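Local coordinates for protein enterotoxin-like toxin X (Staphylococcus aureus, PDB 5U75) that binds sialylated glycans such as sialyl Lewis X on neutrophil surface glycoproteins and so inhibits phagocytosis and killing by human neutrophils, at residues K43-S47 with R48-Y52; E94-H97 with I98-A102. All coordinates share one frame; numbering follows the deposited sequence. Where two conformers were deposited one is given.

Interaction 1 of 2, residues K43-S47 with R48-Y52; sequences KSNKS and RNWVY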
loop_
_atom_site.group_PDB
_atom_site.type_symbol
_atom_site.label_atom_id
_atom_site.label_comp_id
_atom_site.label_asym_id
_atom_site.label_seq_id
_atom_site.Cartn_x
_atom_site.Cartn_y
_atom_site.Cartn_z
ATOM N N LYS A 43 0.303 14.567 -6.246
ATOM C CA LYS A 43 1.077 14.175 -5.086
ATOM C C LYS A 43 2.234 13.344 -5.539
ATOM O O LYS A 43 2.174 12.739 -6.595
ATOM C CB LYS A 43 0.221 13.383 -4.120
ATOM C CG LYS A 43 -0.855 14.257 -3.532
ATOM C CD LYS A 43 -1.533 13.540 -2.403
ATOM C CE LYS A 43 -2.465 14.477 -1.636
ATOM N NZ LYS A 43 -3.707 14.871 -2.359
ATOM N N SER A 44 3.286 13.308 -4.737
ATOM C CA SER A 44 4.450 12.527 -5.091
ATOM C C SER A 44 5.210 12.077 -3.874
ATOM O O SER A 44 5.081 12.665 -2.796
ATOM C CB SER A 44 5.378 13.338 -6.010
ATOM O OG SER A 44 5.819 14.484 -5.338
ATOM N N ASN A 45 6.004 11.030 -4.068
ATOM C CA ASN A 45 6.911 10.540 -3.058
ATOM C C ASN A 45 8.084 11.518 -2.966
ATOM O O ASN A 45 8.914 11.562 -3.859
ATOM C CB ASN A 45 7.411 9.148 -3.430
ATOM C CG ASN A 45 8.371 8.563 -2.408
ATOM O OD1 ASN A 45 8.259 8.801 -1.202
ATOM N ND2 ASN A 45 9.331 7.787 -2.896
ATOM N N LYS A 46 8.120 12.307 -1.910
ATOM C CA LYS A 46 9.238 13.215 -1.663
ATOM C C LYS A 46 9.917 12.749 -0.413
ATOM O O LYS A 46 9.235 12.365 0.530
ATOM C CB LYS A 46 8.724 14.628 -1.456
ATOM C CG LYS A 46 8.094 15.217 -2.695
ATOM C CD LYS A 46 7.471 16.563 -2.383
ATOM C CE LYS A 46 6.575 17.014 -3.526
ATOM N NZ LYS A 46 5.910 18.309 -3.230
ATOM N N SER A 47 11.246 12.760 -0.401
ATOM C CA SER A 47 12.024 12.445 0.798
ATOM C C SER A 47 11.681 11.044 1.339
ATOM O O SER A 47 11.717 10.846 2.536
ATOM C CB SER A 47 11.768 13.468 1.933
ATOM O OG SER A 47 11.833 14.808 1.513
ATOM N N ARG A 48 11.321 10.098 0.469
ATOM C CA ARG A 48 10.911 8.745 0.917
ATOM C C ARG A 48 9.704 8.730 1.873
ATOM O O ARG A 48 9.503 7.757 2.621
ATOM C CB ARG A 48 12.093 7.991 1.532
ATOM C CG ARG A 48 13.298 7.922 0.599
ATOM C CD ARG A 48 14.289 6.863 1.053
ATOM N NE ARG A 48 15.002 7.287 2.256
ATOM C CZ ARG A 48 16.151 7.975 2.287
ATOM N NH1 ARG A 48 16.778 8.337 1.166
ATOM N NH2 ARG A 48 16.688 8.305 3.462
ATOM N N ASN A 49 8.869 9.774 1.822
ATOM C CA ASN A 49 7.671 9.806 2.653
ATOM C C ASN A 49 6.637 8.714 2.339
ATOM O O ASN A 49 5.799 8.426 3.166
ATOM C CB ASN A 49 6.974 11.162 2.551
ATOM C CG ASN A 49 7.604 12.200 3.439
ATOM O OD1 ASN A 49 8.323 11.886 4.388
ATOM N ND2 ASN A 49 7.329 13.446 3.140
ATOM N N TRP A 50 6.672 8.149 1.140
ATOM C CA TRP A 50 5.763 7.018 0.799
ATOM C C TRP A 50 6.433 5.668 1.055
ATOM O O TRP A 50 5.955 4.635 0.562
ATOM C CB TRP A 50 5.348 7.085 -0.662
ATOM C CG TRP A 50 4.497 8.228 -1.094
ATOM C CD1 TRP A 50 4.080 9.309 -0.363
ATOM C CD2 TRP A 50 3.943 8.389 -2.398
ATOM N NE1 TRP A 50 3.290 10.117 -1.145
ATOM C CE2 TRP A 50 3.205 9.590 -2.400
ATOM C CE3 TRP A 50 4.008 7.631 -3.577
ATOM C CZ2 TRP A 50 2.513 10.046 -3.539
ATOM C CZ3 TRP A 50 3.334 8.086 -4.707
ATOM C CH2 TRP A 50 2.592 9.282 -4.677
ATOM N N VAL A 51 7.534 5.647 1.805
ATOM C CA VAL A 51 8.300 4.415 2.033
ATOM C C VAL A 51 8.547 4.225 3.534
ATOM O O VAL A 51 8.104 3.225 4.146
ATOM C CB VAL A 51 9.642 4.430 1.234
ATOM C CG1 VAL A 51 10.502 3.213 1.556
ATOM C CG2 VAL A 51 9.406 4.531 -0.268
ATOM N N TYR A 52 9.278 5.165 4.143
ATOM C CA TYR A 52 9.652 5.043 5.555
ATOM C C TYR A 52 10.329 6.339 6.023
ATOM O O TYR A 52 11.236 6.835 5.367
ATOM C CB TYR A 52 10.616 3.849 5.808
ATOM C CG TYR A 52 11.023 3.685 7.256
ATOM C CD1 TYR A 52 12.172 4.333 7.780
ATOM C CD2 TYR A 52 10.276 2.911 8.119
ATOM C CE1 TYR A 52 12.521 4.194 9.115
ATOM C CE2 TYR A 52 10.612 2.780 9.450
ATOM C CZ TYR A 52 11.739 3.407 9.944
ATOM O OH TYR A 52 12.049 3.263 11.274
HETATM O O HOH W 1 11.192 11.716 4.913
HETATM O O HOH W 2 12.549 9.417 5.288
#

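Interaction 2 of 2, residues E94-H97 with I98-A102; sequences ELDH and IIRFA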
loop_
_atom_site.group_PDB
_atom_site.type_symbol
_atom_site.label_atom_id
_atom_site.label_comp_id
_atom_site.label_asym_id
_atom_site.label_seq_id
_atom_site.Cartn_x
_atom_site.Cartn_y
_atom_site.Cartn_z
ATOM N N GLU A 94 -6.128 7.536 -4.348
ATOM C CA GLU A 94 -4.866 8.100 -3.907
ATOM C C GLU A 94 -4.223 7.298 -2.770
ATOM O O GLU A 94 -3.046 6.977 -2.810
ATOM C CB GLU A 94 -5.120 9.525 -3.452
ATOM C CG GLU A 94 -3.878 10.336 -3.243
ATOM C CD GLU A 94 -4.224 11.783 -3.026
ATOM O OE1 GLU A 94 -4.692 12.461 -3.964
ATOM O OE2 GLU A 94 -3.995 12.237 -1.892
ATOM N N LEU A 95 -5.014 6.981 -1.756
ATOM C CA LEU A 95 -4.494 6.258 -0.578
ATOM C C LEU A 95 -4.098 4.822 -0.925
ATOM O O LEU A 95 -3.013 4.350 -0.554
ATOM C CB LEU A 95 -5.552 6.294 0.529
ATOM C CG LEU A 95 -5.104 5.974 1.939
ATOM C CD1 LEU A 95 -3.939 6.878 2.363
ATOM C CD2 LEU A 95 -6.297 6.118 2.883
ATOM N N ASP A 96 -4.975 4.135 -1.651
ATOM C CA ASP A 96 -4.638 2.820 -2.256
ATOM C C ASP A 96 -3.308 2.864 -3.017
ATOM O O ASP A 96 -2.430 2.020 -2.833
ATOM C CB ASP A 96 -5.799 2.349 -3.147
ATOM C CG ASP A 96 -5.474 1.099 -3.931
ATOM O OD1 ASP A 96 -5.355 -0.006 -3.334
ATOM O OD2 ASP A 96 -5.325 1.238 -5.159
ATOM N N HIS A 97 -3.126 3.889 -3.840
ATOM C CA HIS A 97 -1.903 4.030 -4.598
ATOM C C HIS A 97 -0.672 4.131 -3.726
ATOM O O HIS A 97 0.285 3.379 -3.897
ATOM C CB HIS A 97 -1.920 5.247 -5.539
ATOM C CG HIS A 97 -0.685 5.334 -6.358
ATOM N ND1 HIS A 97 -0.530 4.623 -7.526
ATOM C CD2 HIS A 97 0.508 5.924 -6.111
ATOM C CE1 HIS A 97 0.688 4.818 -7.996
ATOM N NE2 HIS A 97 1.342 5.596 -7.147
ATOM N N ILE A 98 -0.708 5.083 -2.801
ATOM C CA ILE A 98 0.453 5.361 -1.954
ATOM C C ILE A 98 0.781 4.159 -1.064
ATOM O O ILE A 98 1.948 3.800 -0.901
ATOM C CB ILE A 98 0.227 6.640 -1.110
ATOM C CG1 ILE A 98 0.093 7.853 -2.048
ATOM C CG2 ILE A 98 1.355 6.833 -0.101
ATOM C CD1 ILE A 98 -0.401 9.114 -1.373
ATOM N N ILE A 99 -0.255 3.522 -0.520
ATOM C CA ILE A 99 -0.056 2.329 0.283
ATOM C C ILE A 99 0.613 1.223 -0.522
ATOM O O ILE A 99 1.595 0.645 -0.056
ATOM C CB ILE A 99 -1.364 1.834 0.918
ATOM C CG1 ILE A 99 -1.778 2.808 2.019
ATOM C CG2 ILE A 99 -1.204 0.422 1.491
ATOM C CD1 ILE A 99 -3.212 2.640 2.472
ATOM N N ARG A 100 0.110 0.922 -1.711
ATOM C CA ARG A 100 0.717 -0.162 -2.501
ATOM C C ARG A 100 2.124 0.192 -2.957
ATOM O O ARG A 100 2.994 -0.682 -3.001
ATOM C CB ARG A 100 -0.176 -0.581 -3.666
ATOM C CG ARG A 100 -1.533 -1.055 -3.225
ATOM C CD ARG A 100 -2.182 -2.001 -4.216
ATOM N NE ARG A 100 -3.620 -1.983 -4.095
ATOM C CZ ARG A 100 -4.467 -2.861 -4.630
ATOM N NH1 ARG A 100 -4.031 -3.922 -5.298
ATOM N NH2 ARG A 100 -5.768 -2.679 -4.466
ATOM N N PHE A 101 2.380 1.479 -3.247
ATOM C CA PHE A 101 3.741 1.941 -3.515
ATOM C C PHE A 101 4.717 1.582 -2.378
ATOM O O PHE A 101 5.816 1.069 -2.623
ATOM C CB PHE A 101 3.742 3.460 -3.764
ATOM C CG PHE A 101 5.089 4.016 -4.092
ATOM C CD1 PHE A 101 5.975 4.393 -3.080
ATOM C CD2 PHE A 101 5.482 4.186 -5.423
ATOM C CE1 PHE A 101 7.225 4.926 -3.382
ATOM C CE2 PHE A 101 6.726 4.723 -5.724
ATOM C CZ PHE A 101 7.598 5.096 -4.711
ATOM N N ALA A 102 4.284 1.812 -1.136
ATOM C CA ALA A 102 5.071 1.443 0.050
ATOM C C ALA A 102 5.327 -0.069 0.139
ATOM O O ALA A 102 6.427 -0.503 0.512
ATOM C CB ALA A 102 4.389 1.946 1.298
#

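Interaction 1 of 2, residues K43-S47 with R48-Y52
Lys43 meets Trp50 at the benzo end of the indole, its CB 4.1 Å from Trp50 CZ2, before its chain leads off to a salt bridge between its NZ and Glu94. At Ser44 the backbone does the work: its carbonyl C lies 3.4 Å from Trp50 CZ2, above the plane and displaced toward the rim, and the peptide runs on so that Asn45 N sits over the middle of the same face. The CH-pi contact follows directly, with Asn45 CA 3.8 Å from the centroid of the five-membered ring and only 11° off its normal. The side chain of Asn45 then slides past the indole in the opposite sense, amide and ring planes 23° apart. CG lies anti to the backbone N (chi1 -180°), a torsion that carries the amide toward the returning chain, where Trp50 N donates to OD1 at 2.9 Å. That bond is nearly straight, yet the donor stands above the carbonyl plane. Lys46 opens a type I' beta turn, closed by Asn49 N donating to Lys46 O at 2.9 Å; Ser47 and Arg48 occupy its corners, both with positive phi. A water lies 2.6 Å from Ser47 O and within bonding distance of Asn49 OD1, consistent with a solvent-facing turn. Strand 43-44 pairs with strand 39-40, whose Ile40 packs on Trp50, and the loop beyond the turn is tied to strand 75-86 by backbone bonds of Asn49 with Thr84 and Val51 with Asn82, while Phe101 of helix 92-104 meets the indole edge-to-face.

Interaction 2 of 2, residues E94-H97 with I98-A102
Leu95 and Ile99 form the tightly packed side, Leu95 CG lying 3.9 Å from Ile99 CD1 one helical turn on. The two side chains pass at a slant, and Ile99 CG1 also rests against its partner's backbone, 3.2 Å from Leu95 O. With CG1 anti to its own carbonyl carbon (chi1 -71°), Ile99 reaches back along the helix toward that residue. Ile98 and Glu94 instead run side by side in the same direction, and Ile98 CD1 comes to 4.1 Å from Glu94 CG; the carboxylate beyond is claimed by Lys43. Backbone bonds carry the same i to i+4 spacing, Ile99 N donating to Leu95 O at 2.9 Å and Phe101 N to His97 O at an equal length. Helix 92-104 is the helix of the beta-grasp domain, and its apolar side lies across the mixed sheet: Leu95 and Ile99 reach Ile121 of strand 118-123, and Ile98 and Ile99 reach Ile83 of strand 75-86. Away from this apolar packing, Asp96 and Arg100 make a polar, still buried pair. Arg100 NE and NH2 both converge on Asp96 OD1, at 2.7 and 2.9 Å, approaching it from opposite faces of the carboxylate plane. OD1 sits at the guanidinium edge and the two planes stand 87° apart, a side-on grip focused on one oxygen. Tyr35 holds OD2, while Lys135 O and Tyr109 bind Arg100 NH1, limiting rotation at both ends of the bridge. The loose side is that of Phe101, which is partly exposed: its CB lies 3.5 Å from His97 O, but its ring leads away from the preceding turn to loop residues Asp38, Asn45 and Trp50.

How the interactions relate
Interaction 1 precedes interaction 2 along the chain, and their centres lie 11 Å apart, close enough for direct contact. Lys43 NZ bridges to Glu94 OE2 at 2.7 Å, joining the strand end of one to the first turn in the other. Further along, Trp50 CG lies 3.6 Å from Ile98 CG2, and Asn45 ND2 is equally far from Phe101 CE1, evidence that residues 43-52 pack on the helix. Glycan lies beyond the helix's Asp96-Arg100 pair: the side chain of Arg100 is about 8 Å from the bound galactose and that of Asp96 about 9 Å from the sialic acid. Arg100 also bonds the backbone of Lys135, a pocket residue, consistent with a second-shell role.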